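Local coordinates for beta-phenylalanine aminotransferase (Variovorax paradoxus, PDB 4AO9), which probably transfers the amino group of beta-phenylalanine to a keto acid, working as a pyridoxal-5'-phosphate-dependent class-III aminotransferase, at residues 28-33 against 404-409; 105-110 against 335-340; 138-143 against 286-291. All coordinates share one frame; numbering follows the deposited sequence.

Overall arrangement
From the N terminus, helix 23-40 supplies the first half of contact 1, which closes only when the chain reaches helix 398-410 near its other end; the other two contacts fall within this long loop. Contact 2 closes between the start of helix 106-117 and the end of helix 325-337, and its loop in turn encloses contact 3, where 138-143 meets the cofactor-lysine loop 286-291. No loops cross. Contacts 2 and 3 are neighbours, centres about 14 Å apart, joined where Arg-139 NH1 meets Phe-339 O at 2.8 Å in a probable hydrogen bond. Contact 1 stands apart, its centre about 38 Å from that of contact 3, and ties the chain's first helix to its C-terminal region.

Contact 1: 28-33 against 404-409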
ATOM      1  N   GLN A  28     -29.876 -26.725  10.206  1.00 26.39           N
ATOM      2  CA  GLN A  28     -30.902 -26.142  11.073  1.00 26.55           C
ATOM      3  C   GLN A  28     -30.307 -25.189  12.109  1.00 25.65           C
ATOM      4  O   GLN A  28     -30.802 -24.075  12.281  1.00 25.29           O
ATOM      5  CB  GLN A  28     -31.715 -27.237  11.780  1.00 27.54           C
ATOM      6  CG  GLN A  28     -32.561 -28.116  10.855  1.00 30.46           C
ATOM      7  CD  GLN A  28     -33.042 -29.403  11.530  1.00 34.35           C
ATOM      8  OE1 GLN A  28     -33.604 -29.378  12.630  1.00 36.11           O
ATOM      9  NE2 GLN A  28     -32.833 -30.536  10.860  1.00 35.00           N
ATOM     10  N   ALA A  29     -29.247 -25.631  12.789  1.00 24.63           N
ATOM     11  CA  ALA A  29     -28.584 -24.823  13.814  1.00 23.57           C
ATOM     12  C   ALA A  29     -28.009 -23.540  13.218  1.00 22.67           C
ATOM     13  O   ALA A  29     -28.051 -22.481  13.851  1.00 22.54           O
ATOM     14  CB  ALA A  29     -27.488 -25.624  14.507  1.00 23.44           C
ATOM     15  N   LEU A  30     -27.482 -23.642  11.999  1.00 22.13           N
ATOM     16  CA  LEU A  30     -26.930 -22.476  11.310  1.00 21.20           C
ATOM     17  C   LEU A  30     -28.015 -21.479  10.904  1.00 21.19           C
ATOM     18  O   LEU A  30     -27.832 -20.266  11.061  1.00 20.40           O
ATOM     19  CB  LEU A  30     -26.081 -22.888  10.102  1.00 21.14           C
ATOM     20  CG  LEU A  30     -25.230 -21.769   9.488  1.00 20.93           C
ATOM     21  CD1 LEU A  30     -24.271 -21.191  10.524  1.00 20.35           C
ATOM     22  CD2 LEU A  30     -24.460 -22.290   8.286  1.00 22.20           C
ATOM     23  N   ALA A  31     -29.138 -21.991  10.393  1.00 21.19           N
ATOM     24  CA  ALA A  31     -30.282 -21.145  10.035  1.00 21.21           C
ATOM     25  C   ALA A  31     -30.760 -20.360  11.257  1.00 21.27           C
ATOM     26  O   ALA A  31     -31.055 -19.162  11.167  1.00 21.05           O
ATOM     27  CB  ALA A  31     -31.421 -21.991   9.458  1.00 21.65           C
ATOM     28  N   ASP A  32     -30.817 -21.046  12.395  1.00 21.44           N
ATOM     29  CA  ASP A  32     -31.178 -20.438  13.666  1.00 21.60           C
ATOM     30  C   ASP A  32     -30.174 -19.344  14.077  1.00 20.66           C
ATOM     31  O   ASP A  32     -30.572 -18.257  14.489  1.00 20.73           O
ATOM     32  CB  ASP A  32     -31.296 -21.525  14.747  1.00 22.57           C
ATOM     33  CG  ASP A  32     -31.621 -20.960  16.107  1.00 24.49           C
ATOM     34  OD1 ASP A  32     -32.761 -20.478  16.300  1.00 29.07           O
ATOM     35  OD2 ASP A  32     -30.737 -20.999  16.986  1.00 28.59           O
ATOM     36  N   ALA A  33     -28.878 -19.632  13.947  1.00 19.49           N
ATOM     37  CA  ALA A  33     -27.837 -18.657  14.291  1.00 18.44           C
ATOM     38  C   ALA A  33     -27.928 -17.397  13.423  1.00 17.85           C
ATOM     39  O   ALA A  33     -27.801 -16.272  13.933  1.00 17.14           O
ATOM     40  CB  ALA A  33     -26.451 -19.288  14.192  1.00 18.17           C
ATOM     41  N   LEU A 404     -19.321 -21.684  15.560  1.00 13.43           N
ATOM     42  CA  LEU A 404     -18.382 -21.181  16.574  1.00 13.01           C
ATOM     43  C   LEU A 404     -18.358 -19.655  16.636  1.00 12.84           C
ATOM     44  O   LEU A 404     -18.459 -19.068  17.718  1.00 12.84           O
ATOM     45  CB  LEU A 404     -16.960 -21.706  16.315  1.00 12.66           C
ATOM     46  CG  LEU A 404     -15.886 -21.197  17.291  1.00 12.46           C
ATOM     47  CD1 LEU A 404     -16.176 -21.592  18.746  1.00 14.28           C
ATOM     48  CD2 LEU A 404     -14.532 -21.735  16.865  1.00 13.21           C
ATOM     49  N   PHE A 405     -18.225 -19.029  15.465  1.00 12.52           N
ATOM     50  CA  PHE A 405     -18.198 -17.573  15.354  1.00 12.52           C
ATOM     51  C   PHE A 405     -19.429 -16.922  15.991  1.00 12.58           C
ATOM     52  O   PHE A 405     -19.300 -16.002  16.800  1.00 12.26           O
ATOM     53  CB  PHE A 405     -18.062 -17.147  13.882  1.00 12.92           C
ATOM     54  CG  PHE A 405     -18.176 -15.665  13.674  1.00 12.68           C
ATOM     55  CD1 PHE A 405     -17.086 -14.828  13.926  1.00 14.27           C
ATOM     56  CD2 PHE A 405     -19.382 -15.100  13.259  1.00 14.19           C
ATOM     57  CE1 PHE A 405     -17.193 -13.449  13.756  1.00 13.93           C
ATOM     58  CE2 PHE A 405     -19.497 -13.714  13.085  1.00 14.83           C
ATOM     59  CZ  PHE A 405     -18.398 -12.894  13.340  1.00 15.14           C
ATOM     60  N   PHE A 406     -20.616 -17.414  15.635  1.00 12.64           N
ATOM     61  CA  PHE A 406     -21.859 -16.851  16.174  1.00 13.29           C
ATOM     62  C   PHE A 406     -22.028 -17.128  17.663  1.00 13.06           C
ATOM     63  O   PHE A 406     -22.489 -16.261  18.410  1.00 13.31           O
ATOM     64  CB  PHE A 406     -23.077 -17.339  15.380  1.00 14.22           C
ATOM     65  CG  PHE A 406     -23.136 -16.806  13.976  1.00 14.11           C
ATOM     66  CD1 PHE A 406     -23.313 -15.440  13.744  1.00 13.96           C
ATOM     67  CD2 PHE A 406     -23.017 -17.661  12.881  1.00 15.11           C
ATOM     68  CE1 PHE A 406     -23.353 -14.942  12.450  1.00 15.43           C
ATOM     69  CE2 PHE A 406     -23.054 -17.167  11.582  1.00 16.30           C
ATOM     70  CZ  PHE A 406     -23.226 -15.802  11.368  1.00 15.98           C
ATOM     71  N   HIS A 407     -21.617 -18.320  18.092  1.00 13.64           N
ATOM     72  CA  HIS A 407     -21.599 -18.646  19.508  1.00 13.96           C
ATOM     73  C   HIS A 407     -20.726 -17.665  20.287  1.00 13.68           C
ATOM     74  O   HIS A 407     -21.132 -17.174  21.337  1.00 14.53           O
ATOM     75  CB  HIS A 407     -21.120 -20.086  19.751  1.00 14.23           C
ATOM     76  CG  HIS A 407     -20.928 -20.408  21.198  1.00 14.84           C
ATOM     77  ND1 HIS A 407     -21.983 -20.687  22.042  1.00 16.85           N
ATOM     78  CD2 HIS A 407     -19.810 -20.454  21.961  1.00 15.81           C
ATOM     79  CE1 HIS A 407     -21.519 -20.904  23.259  1.00 17.41           C
ATOM     80  NE2 HIS A 407     -20.205 -20.773  23.238  1.00 16.98           N
ATOM     81  N   LEU A 408     -19.531 -17.378  19.769  1.00 13.21           N
ATOM     82  CA  LEU A 408     -18.627 -16.467  20.457  1.00 13.03           C
ATOM     83  C   LEU A 408     -19.234 -15.073  20.556  1.00 13.11           C
ATOM     84  O   LEU A 408     -19.150 -14.436  21.604  1.00 13.44           O
ATOM     85  CB  LEU A 408     -17.234 -16.460  19.798  1.00 12.33           C
ATOM     86  CG  LEU A 408     -16.419 -17.738  20.036  1.00 12.10           C
ATOM     87  CD1 LEU A 408     -15.190 -17.728  19.131  1.00 12.10           C
ATOM     88  CD2 LEU A 408     -16.021 -17.894  21.501  1.00 13.22           C
ATOM     89  N   LEU A 409     -19.891 -14.614  19.491  1.00 13.06           N
ATOM     90  CA  LEU A 409     -20.614 -13.336  19.570  1.00 13.57           C
ATOM     91  C   LEU A 409     -21.627 -13.347  20.712  1.00 14.20           C
ATOM     92  O   LEU A 409     -21.718 -12.373  21.454  1.00 14.28           O
ATOM     93  CB  LEU A 409     -21.316 -12.980  18.255  1.00 13.69           C
ATOM     94  CG  LEU A 409     -20.452 -12.645  17.036  1.00 12.80           C
ATOM     95  CD1 LEU A 409     -21.347 -12.329  15.847  1.00 14.35           C
ATOM     96  CD2 LEU A 409     -19.508 -11.473  17.304  1.00 12.44           C
TER
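Segments 28-33 and 404-409, on helices 23-40 and 398-410, come nearest at Ala-33 and Phe-406, whose CA atoms are 6.5 Å apart. The touch is narrow and wholly apolar: no hydrogen bond passes between the segments, and three side chains make it. Ala-33 points its methyl at the root of the Phe-406 side chain, CB lying 4.0 Å from Phe-406 CD2 and only slightly farther from its CB and CG, so the alanine rests against one flank of the phenylalanine and not against its far end. Farther out on that flank, Leu-30 CD1 reaches Phe-406 CE2 at 4.3 Å, a loose contact. Leu-30 gets there because its CG stands anti to the backbone N (chi1 -168°), which carries the branch across to the ring one helical turn before Ala-33. In fold type I enzymes such as the class-III aminotransferases, the N-terminal segment packs with the C-terminal part of the chain to form the smaller domain, and this helix pair fits that pattern. Phe-406 itself is buried. Its CB points toward helix 23-40, and with CG anti to the carbonyl carbon (chi1 -68°) the ring runs past that helix, its near flank to Ala-33 and Leu-30, while Phe-405 CD2 sits 3.9 Å above one ring face, over its centre. Phe-37, farther along the N-terminal helix, adds an edge-to-face partner. Leu-30 also packs on Arg-399, Gln-402 and Leu-403, earlier in helix 398-410, which widens the seam beyond the two segments. Next along that helix, His-407 turns elsewhere, its NE2 hydrogen-bonded to Ala-438 O and Ser-441 OG of helix 429-445.

Contact 2: 105-110 against 335-340; sequences APEIRD and LTKLFT
Glu-107 and Leu-338 carry most of this surface contact, in which the first turn of helix 106-117, with Ala-105 at its N-cap, meets Lys-337 and Leu-338 at the end of helix 325-337, just ahead of the inverse gamma turn centred on Phe-339. The apolar part belongs to Leu-338. Its CD1 touches Ala-105 CB at 3.8 Å and lies 3.9 Å from Glu-107 CB, a methyl set between the cap residue and the glutamate. The glutamate bends at chi2 (86°), folding its carboxylate over both leucine methyls, with CD 3.8 Å from Leu-338 CD2. Beside it, aliphatic carbons pair: Glu-107 CG meets Lys-337 CD at 4.0 Å as the two chains cross. Their charges do not join, for Glu-107 OE2 stays 7.1 Å from Lys-337 NZ. With an alanine in place of Glu-107, Leu-338 CD2 and the lysine methylenes would probably lose their cover on this side. The polar part is a water bridge. Lys-337 runs extended beyond CG, and one water accepts from its NZ at 2.7 Å and donates to Glu-107 O, also at 2.7 Å.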
ATOM      1  N   ALA A 105      -4.482   2.912  22.396  1.00 10.76           N
ATOM      2  CA  ALA A 105      -3.250   3.139  23.150  1.00 11.39           C
ATOM      3  C   ALA A 105      -2.860   4.619  23.112  1.00 11.36           C
ATOM      4  O   ALA A 105      -2.687   5.176  22.037  1.00 11.62           O
ATOM      5  CB  ALA A 105      -2.126   2.262  22.591  1.00 11.56           C
ATOM      6  N   PRO A 106      -2.742   5.276  24.283  1.00 11.88           N
ATOM      7  CA  PRO A 106      -2.395   6.693  24.260  1.00 12.04           C
ATOM      8  C   PRO A 106      -0.993   6.946  23.718  1.00 12.12           C
ATOM      9  O   PRO A 106      -0.747   8.000  23.138  1.00 12.80           O
ATOM     10  CB  PRO A 106      -2.511   7.121  25.736  1.00 12.15           C
ATOM     11  CG  PRO A 106      -2.373   5.857  26.509  1.00 13.57           C
ATOM     12  CD  PRO A 106      -2.985   4.782  25.651  1.00 12.18           C
ATOM     13  N   GLU A 107      -0.097   5.975  23.869  1.00 12.19           N
ATOM     14  CA  GLU A 107       1.275   6.107  23.365  1.00 12.86           C
ATOM     15  C   GLU A 107       1.280   6.283  21.850  1.00 12.71           C
ATOM     16  O   GLU A 107       2.069   7.071  21.305  1.00 13.60           O
ATOM     17  CB  GLU A 107       2.107   4.887  23.762  1.00 13.07           C
ATOM     18  CG  GLU A 107       2.362   4.775  25.266  1.00 14.85           C
ATOM     19  CD  GLU A 107       1.242   4.064  26.032  1.00 16.03           C
ATOM     20  OE1 GLU A 107       0.199   3.695  25.438  1.00 13.90           O
ATOM     21  OE2 GLU A 107       1.412   3.868  27.266  1.00 19.57           O
ATOM     22  N   ILE A 108       0.387   5.557  21.181  1.00 12.18           N
ATOM     23  CA  ILE A 108       0.250   5.632  19.730  1.00 11.82           C
ATOM     24  C   ILE A 108      -0.436   6.930  19.348  1.00 11.62           C
ATOM     25  O   ILE A 108       0.059   7.684  18.495  1.00 11.57           O
ATOM     26  CB  ILE A 108      -0.575   4.424  19.193  1.00 11.39           C
ATOM     27  CG1 ILE A 108       0.113   3.078  19.503  1.00 12.37           C
ATOM     28  CG2 ILE A 108      -0.873   4.563  17.691  1.00 11.45           C
ATOM     29  CD1 ILE A 108       1.519   2.915  18.927  1.00 13.33           C
ATOM     30  N   ARG A 109      -1.576   7.198  19.977  1.00 11.35           N
ATOM     31  CA  ARG A 109      -2.331   8.394  19.659  1.00 12.07           C
ATOM     32  C   ARG A 109      -1.494   9.657  19.859  1.00 11.89           C
ATOM     33  O   ARG A 109      -1.485  10.530  18.997  1.00 11.42           O
ATOM     34  CB  ARG A 109      -3.626   8.440  20.458  1.00 12.63           C
ATOM     35  CG  ARG A 109      -4.482   9.665  20.159  1.00 15.04           C
ATOM     36  CD  ARG A 109      -5.821   9.583  20.870  1.00 17.55           C
ATOM     37  NE  ARG A 109      -5.645   9.528  22.318  1.00 20.02           N
ATOM     38  CZ  ARG A 109      -5.769   8.430  23.062  1.00 21.51           C
ATOM     39  NH1 ARG A 109      -6.090   7.260  22.505  1.00 22.54           N
ATOM     40  NH2 ARG A 109      -5.577   8.502  24.371  1.00 23.05           N
ATOM     41  N   ASP A 110      -0.778   9.740  20.980  1.00 11.97           N
ATOM     42  CA  ASP A 110       0.052  10.921  21.257  1.00 12.44           C
ATOM     43  C   ASP A 110       1.213  11.072  20.264  1.00 12.08           C
ATOM     44  O   ASP A 110       1.547  12.193  19.877  1.00 12.70           O
ATOM     45  CB  ASP A 110       0.563  10.916  22.703  1.00 13.04           C
ATOM     46  CG  ASP A 110      -0.552  11.112  23.724  1.00 15.24           C
ATOM     47  OD1 ASP A 110      -1.666  11.533  23.350  1.00 17.34           O
ATOM     48  OD2 ASP A 110      -0.301  10.834  24.912  1.00 19.25           O
ATOM     49  N   LEU A 335       6.798   0.198  19.276  1.00 11.45           N
ATOM     50  CA  LEU A 335       7.841  -0.792  19.507  1.00 11.90           C
ATOM     51  C   LEU A 335       8.711  -0.494  20.724  1.00 11.99           C
ATOM     52  O   LEU A 335       9.200  -1.426  21.377  1.00 12.99           O
ATOM     53  CB  LEU A 335       8.701  -0.981  18.257  1.00 11.92           C
ATOM     54  CG  LEU A 335       7.948  -1.537  17.040  1.00 12.44           C
ATOM     55  CD1 LEU A 335       8.837  -1.505  15.809  1.00 15.69           C
ATOM     56  CD2 LEU A 335       7.415  -2.940  17.287  1.00 13.71           C
ATOM     57  N   THR A 336       8.900   0.790  21.026  1.00 11.85           N
ATOM     58  CA  THR A 336       9.749   1.172  22.169  1.00 12.60           C
ATOM     59  C   THR A 336       8.992   1.235  23.492  1.00 12.87           C
ATOM     60  O   THR A 336       9.573   0.925  24.541  1.00 13.95           O
ATOM     61  CB  THR A 336      10.466   2.524  21.975  1.00 12.69           C
ATOM     62  OG1 THR A 336       9.506   3.554  21.732  1.00 13.06           O
ATOM     63  CG2 THR A 336      11.456   2.480  20.830  1.00 13.65           C
ATOM     64  N   LYS A 337       7.720   1.628  23.447  1.00 13.34           N
ATOM     65  CA  LYS A 337       6.952   1.864  24.679  1.00 13.69           C
ATOM     66  C   LYS A 337       6.024   0.722  25.068  1.00 13.40           C
ATOM     67  O   LYS A 337       5.704   0.560  26.256  1.00 14.50           O
ATOM     68  CB  LYS A 337       6.156   3.174  24.597  1.00 13.36           C
ATOM     69  CG  LYS A 337       7.019   4.416  24.434  1.00 15.49           C
ATOM     70  CD  LYS A 337       6.176   5.679  24.341  1.00 19.32           C
ATOM     71  CE  LYS A 337       7.047   6.917  24.145  1.00 21.48           C
ATOM     72  NZ  LYS A 337       6.236   8.168  24.223  1.00 26.58           N
ATOM     73  N   LEU A 338       5.585  -0.065  24.086  1.00 12.99           N
ATOM     74  CA  LEU A 338       4.548  -1.060  24.330  1.00 12.77           C
ATOM     75  C   LEU A 338       4.936  -2.466  23.910  1.00 12.67           C
ATOM     76  O   LEU A 338       5.077  -3.345  24.753  1.00 13.09           O
ATOM     77  CB  LEU A 338       3.236  -0.647  23.647  1.00 12.47           C
ATOM     78  CG  LEU A 338       2.588   0.636  24.168  1.00 12.62           C
ATOM     79  CD1 LEU A 338       1.416   1.034  23.302  1.00 12.97           C
ATOM     80  CD2 LEU A 338       2.159   0.435  25.623  1.00 14.71           C
ATOM     81  N   PHE A 339       5.107  -2.686  22.611  1.00 12.81           N
ATOM     82  CA  PHE A 339       5.417  -4.026  22.134  1.00 13.23           C
ATOM     83  C   PHE A 339       6.908  -4.195  21.936  1.00 14.10           C
ATOM     84  O   PHE A 339       7.405  -4.342  20.811  1.00 14.38           O
ATOM     85  CB  PHE A 339       4.645  -4.355  20.856  1.00 12.63           C
ATOM     86  CG  PHE A 339       4.596  -5.833  20.543  1.00 13.01           C
ATOM     87  CD1 PHE A 339       3.979  -6.723  21.418  1.00 12.97           C
ATOM     88  CD2 PHE A 339       5.169  -6.333  19.377  1.00 13.91           C
ATOM     89  CE1 PHE A 339       3.923  -8.086  21.136  1.00 13.38           C
ATOM     90  CE2 PHE A 339       5.122  -7.696  19.086  1.00 15.37           C
ATOM     91  CZ  PHE A 339       4.492  -8.574  19.969  1.00 14.36           C
ATOM     92  N   THR A 340       7.618  -4.161  23.060  1.00 14.38           N
ATOM     93  CA  THR A 340       9.058  -4.353  23.106  1.00 14.96           C
ATOM     94  C   THR A 340       9.382  -5.827  22.864  1.00 15.18           C
ATOM     95  O   THR A 340       8.477  -6.662  22.862  1.00 15.00           O
ATOM     96  CB  THR A 340       9.566  -3.981  24.506  1.00 15.03           C
ATOM     97  OG1 THR A 340       8.872  -4.782  25.478  1.00 16.59           O
ATOM     98  CG2 THR A 340       9.309  -2.502  24.786  1.00 15.89           C
TER
HETATM   99  O   HOH W   1       4.107   8.193  22.623  1.00 16.56           O

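Contact 3: 138-143 against 286-291; sequences ERFPQI and GKYIGG. With PLP (pyridoxal-5'-phosphate), chain C.
Phe-140 pushes its ring edge toward Tyr-288 and Ile-289 in the loop between strands 282-286 and 296-300, the loop that bears the cofactor lysine of this fold type I aminotransferase. The phenylalanine stands where helix 129-139 ends and opens a type I beta turn to Ile-143. Arg-139 CG lies over one face of that ring, toward its rim. At the edge, near the ring plane, Phe-140 CE2 meets Ile-289 CD1 at 4.0 Å, the methyl ending a side chain that comes from the opposite direction. The neighbouring CZ of Phe-140 lies 4.0 Å from Tyr-288 OH, but that hydroxyl has its hydrogen bond with Ser-265 OG. Tyr-288 holds CG between its backbone N and carbonyl carbon (chi1 74°), bringing one ring face against Ile-289 CG1, 3.7 Å off the plane; Phe-339 meets the same tyrosine edge-to-face.

Lys-287, just before, takes no part in this packing and reaches into the cofactor pocket, where Thr-320 of the second subunit also binds the PLP. Its chain is extended until it bends at chi4 (97°). There NZ is covalently joined to PLP C4A at 1.5 Å, the position of the internal aldimine in this family, and the same NZ of Lys-287 makes a weak, bent hydrogen bond to PLP O3 at 2.6 Å.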
ATOM      1  N   GLU A 138      17.945  -3.256  14.423  1.00 12.25           N
ATOM      2  CA  GLU A 138      18.485  -3.722  15.707  1.00 13.28           C
ATOM      3  C   GLU A 138      17.667  -4.872  16.277  1.00 13.16           C
ATOM      4  O   GLU A 138      18.226  -5.797  16.881  1.00 13.82           O
ATOM      5  CB  GLU A 138      18.564  -2.573  16.710  1.00 13.75           C
ATOM      6  CG  GLU A 138      19.670  -1.595  16.398  1.00 15.55           C
ATOM      7  CD  GLU A 138      19.644  -0.337  17.267  1.00 18.61           C
ATOM      8  OE1 GLU A 138      18.640  -0.085  17.978  1.00 21.79           O
ATOM      9  OE2 GLU A 138      20.630   0.416  17.197  1.00 20.53           O
ATOM     10  N   ARG A 139      16.351  -4.822  16.093  1.00 12.26           N
ATOM     11  CA  ARG A 139      15.457  -5.850  16.606  1.00 12.30           C
ATOM     12  C   ARG A 139      15.543  -7.140  15.800  1.00 12.33           C
ATOM     13  O   ARG A 139      15.405  -8.232  16.350  1.00 12.39           O
ATOM     14  CB  ARG A 139      14.019  -5.327  16.609  1.00 12.41           C
ATOM     15  CG  ARG A 139      13.017  -6.255  17.277  1.00 14.59           C
ATOM     16  CD  ARG A 139      11.720  -5.522  17.500  1.00 15.80           C
ATOM     17  NE  ARG A 139      10.674  -6.359  18.095  1.00 16.99           N
ATOM     18  CZ  ARG A 139       9.791  -5.913  18.983  1.00 15.83           C
ATOM     19  NH1 ARG A 139       9.846  -4.652  19.409  1.00 15.04           N
ATOM     20  NH2 ARG A 139       8.854  -6.729  19.446  1.00 16.21           N
ATOM     21  N   PHE A 140      15.771  -7.001  14.494  1.00 11.13           N
ATOM     22  CA  PHE A 140      15.839  -8.137  13.588  1.00 11.27           C
ATOM     23  C   PHE A 140      17.162  -8.043  12.814  1.00 11.27           C
ATOM     24  O   PHE A 140      17.205  -7.553  11.684  1.00 11.69           O
ATOM     25  CB  PHE A 140      14.637  -8.122  12.630  1.00 11.08           C
ATOM     26  CG  PHE A 140      13.298  -8.019  13.323  1.00 10.20           C
ATOM     27  CD1 PHE A 140      12.743  -9.115  13.977  1.00 11.72           C
ATOM     28  CD2 PHE A 140      12.577  -6.827  13.298  1.00 10.44           C
ATOM     29  CE1 PHE A 140      11.504  -9.029  14.610  1.00 11.63           C
ATOM     30  CE2 PHE A 140      11.330  -6.734  13.920  1.00 11.54           C
ATOM     31  CZ  PHE A 140      10.797  -7.834  14.582  1.00 12.10           C
ATOM     32  N   PRO A 141      18.263  -8.511  13.429  1.00 11.71           N
ATOM     33  CA  PRO A 141      19.591  -8.254  12.869  1.00 12.09           C
ATOM     34  C   PRO A 141      19.887  -8.903  11.510  1.00 11.87           C
ATOM     35  O   PRO A 141      20.876  -8.540  10.856  1.00 12.92           O
ATOM     36  CB  PRO A 141      20.538  -8.776  13.957  1.00 12.94           C
ATOM     37  CG  PRO A 141      19.732  -8.763  15.195  1.00 13.64           C
ATOM     38  CD  PRO A 141      18.344  -9.117  14.770  1.00 12.03           C
ATOM     39  N   GLN A 142      19.042  -9.841  11.082  1.00 11.25           N
ATOM     40  CA  GLN A 142      19.107 -10.370   9.713  1.00 10.97           C
ATOM     41  C   GLN A 142      18.711  -9.314   8.680  1.00 10.80           C
ATOM     42  O   GLN A 142      18.868  -9.523   7.472  1.00 10.88           O
ATOM     43  CB  GLN A 142      18.231 -11.621   9.552  1.00 11.30           C
ATOM     44  CG  GLN A 142      16.725 -11.362   9.652  1.00 11.13           C
ATOM     45  CD  GLN A 142      16.182 -11.469  11.068  1.00 10.31           C
ATOM     46  OE1 GLN A 142      16.746 -10.926  12.025  1.00 11.52           O
ATOM     47  NE2 GLN A 142      15.061 -12.176  11.204  1.00 11.01           N
ATOM     48  N   ILE A 143      18.204  -8.180   9.170  1.00 10.36           N
ATOM     49  CA  ILE A 143      17.898  -7.040   8.306  1.00 10.35           C
ATOM     50  C   ILE A 143      19.024  -6.016   8.476  1.00 10.18           C
ATOM     51  O   ILE A 143      19.103  -5.318   9.498  1.00 11.38           O
ATOM     52  CB  ILE A 143      16.522  -6.434   8.647  1.00  9.81           C
ATOM     53  CG1 ILE A 143      15.424  -7.485   8.431  1.00  9.76           C
ATOM     54  CG2 ILE A 143      16.272  -5.167   7.826  1.00 10.86           C
ATOM     55  CD1 ILE A 143      14.039  -7.034   8.880  1.00 11.23           C
ATOM     56  N   GLY A 286       5.378  -6.258   8.405  1.00  7.06           N
ATOM     57  CA  GLY A 286       4.179  -5.463   8.226  1.00  8.41           C
ATOM     58  C   GLY A 286       3.326  -5.467   9.466  1.00  8.99           C
ATOM     59  O   GLY A 286       3.812  -5.654  10.591  1.00  8.96           O
ATOM     60  N   LYS A 287       2.035  -5.253   9.233  1.00  9.79           N
ATOM     61  CA  LYS A 287       0.999  -5.241  10.291  1.00 11.17           C
ATOM     62  C   LYS A 287       1.434  -4.343  11.494  1.00 12.02           C
ATOM     63  O   LYS A 287       1.553  -3.126  11.330  1.00 14.20           O
ATOM     64  CB  LYS A 287       0.523  -6.674  10.586  1.00 11.66           C
ATOM     65  CG  LYS A 287      -0.337  -7.094   9.355  1.00 13.27           C
ATOM     66  CD  LYS A 287      -1.203  -8.309   9.644  1.00 14.89           C
ATOM     67  CE  LYS A 287      -2.065  -8.767   8.457  1.00 14.63           C
ATOM     68  NZ  LYS A 287      -1.394  -9.873   7.734  1.00 15.76           N
ATOM     69  N   TYR A 288       1.691  -4.913  12.663  1.00 11.48           N
ATOM     70  CA  TYR A 288       1.866  -4.101  13.881  1.00 11.84           C
ATOM     71  C   TYR A 288       3.104  -3.198  13.930  1.00 12.07           C
ATOM     72  O   TYR A 288       3.186  -2.299  14.767  1.00 12.39           O
ATOM     73  CB  TYR A 288       1.900  -5.018  15.111  1.00 11.40           C
ATOM     74  CG  TYR A 288       3.221  -5.759  15.200  1.00 12.32           C
ATOM     75  CD1 TYR A 288       3.448  -6.904  14.436  1.00 14.01           C
ATOM     76  CD2 TYR A 288       4.265  -5.284  16.005  1.00 12.70           C
ATOM     77  CE1 TYR A 288       4.662  -7.561  14.476  1.00 13.84           C
ATOM     78  CE2 TYR A 288       5.492  -5.949  16.061  1.00 12.39           C
ATOM     79  CZ  TYR A 288       5.671  -7.090  15.294  1.00 13.12           C
ATOM     80  OH  TYR A 288       6.884  -7.726  15.324  1.00 12.94           O
ATOM     81  N   ILE A 289       4.085  -3.456  13.071  1.00 12.25           N
ATOM     82  CA  ILE A 289       5.339  -2.708  13.127  1.00 13.00           C
ATOM     83  C   ILE A 289       5.136  -1.204  12.882  1.00 13.24           C
ATOM     84  O   ILE A 289       5.907  -0.390  13.383  1.00 14.55           O
ATOM     85  CB  ILE A 289       6.422  -3.336  12.193  1.00 12.89           C
ATOM     86  CG1 ILE A 289       6.760  -4.776  12.620  1.00 15.36           C
ATOM     87  CG2 ILE A 289       7.682  -2.486  12.162  1.00 12.63           C
ATOM     88  CD1 ILE A 289       7.813  -4.894  13.721  1.00 18.90           C
ATOM     89  N   GLY A 290       4.078  -0.833  12.149  1.00 12.57           N
ATOM     90  CA  GLY A 290       3.740   0.569  11.937  1.00 12.57           C
ATOM     91  C   GLY A 290       2.868   1.207  13.004  1.00 12.59           C
ATOM     92  O   GLY A 290       2.272   2.250  12.764  1.00 11.84           O
ATOM     93  N   GLY A 291       2.788   0.575  14.171  1.00 12.97           N
ATOM     94  CA  GLY A 291       2.046   1.131  15.308  1.00 13.60           C
ATOM     95  C   GLY A 291       0.542   1.155  15.134  1.00 13.98           C
ATOM     96  O   GLY A 291      -0.163   1.858  15.868  1.00 14.78           O
TER
HETATM   97  N1  PLP C1267       2.010 -11.717   4.445  1.00  8.34           N
HETATM   98  C2  PLP C1267       1.487 -12.201   5.571  1.00  8.62           C
HETATM   99  C2A PLP C1267       2.125 -13.466   6.149  1.00 10.22           C
HETATM  100  C3  PLP C1267       0.413 -11.554   6.188  1.00 10.24           C
HETATM  101  O3  PLP C1267      -0.043 -12.030   7.244  1.00 13.15           O
HETATM  102  C4  PLP C1267      -0.151 -10.388   5.644  1.00 10.83           C
HETATM  103  C4A PLP C1267      -1.320  -9.623   6.294  1.00 14.84           C
HETATM  104  C5  PLP C1267       0.422  -9.941   4.431  1.00  8.01           C
HETATM  105  C6  PLP C1267       1.496 -10.628   3.866  1.00  8.33           C
HETATM  106  C5A PLP C1267      -0.112  -8.689   3.710  1.00  9.58           C
HETATM  107  O4P PLP C1267       0.025  -7.496   4.361  1.00  8.23           O
HETATM  108  P   PLP C1267      -0.970  -6.304   3.931  1.00  9.08           P
HETATM  109  O1P PLP C1267      -2.431  -6.761   4.306  1.00  9.42           O
HETATM  110  O2P PLP C1267      -0.863  -6.083   2.381  1.00  9.24           O
HETATM  111  O3P PLP C1267      -0.485  -5.100   4.665  1.00  9.12           O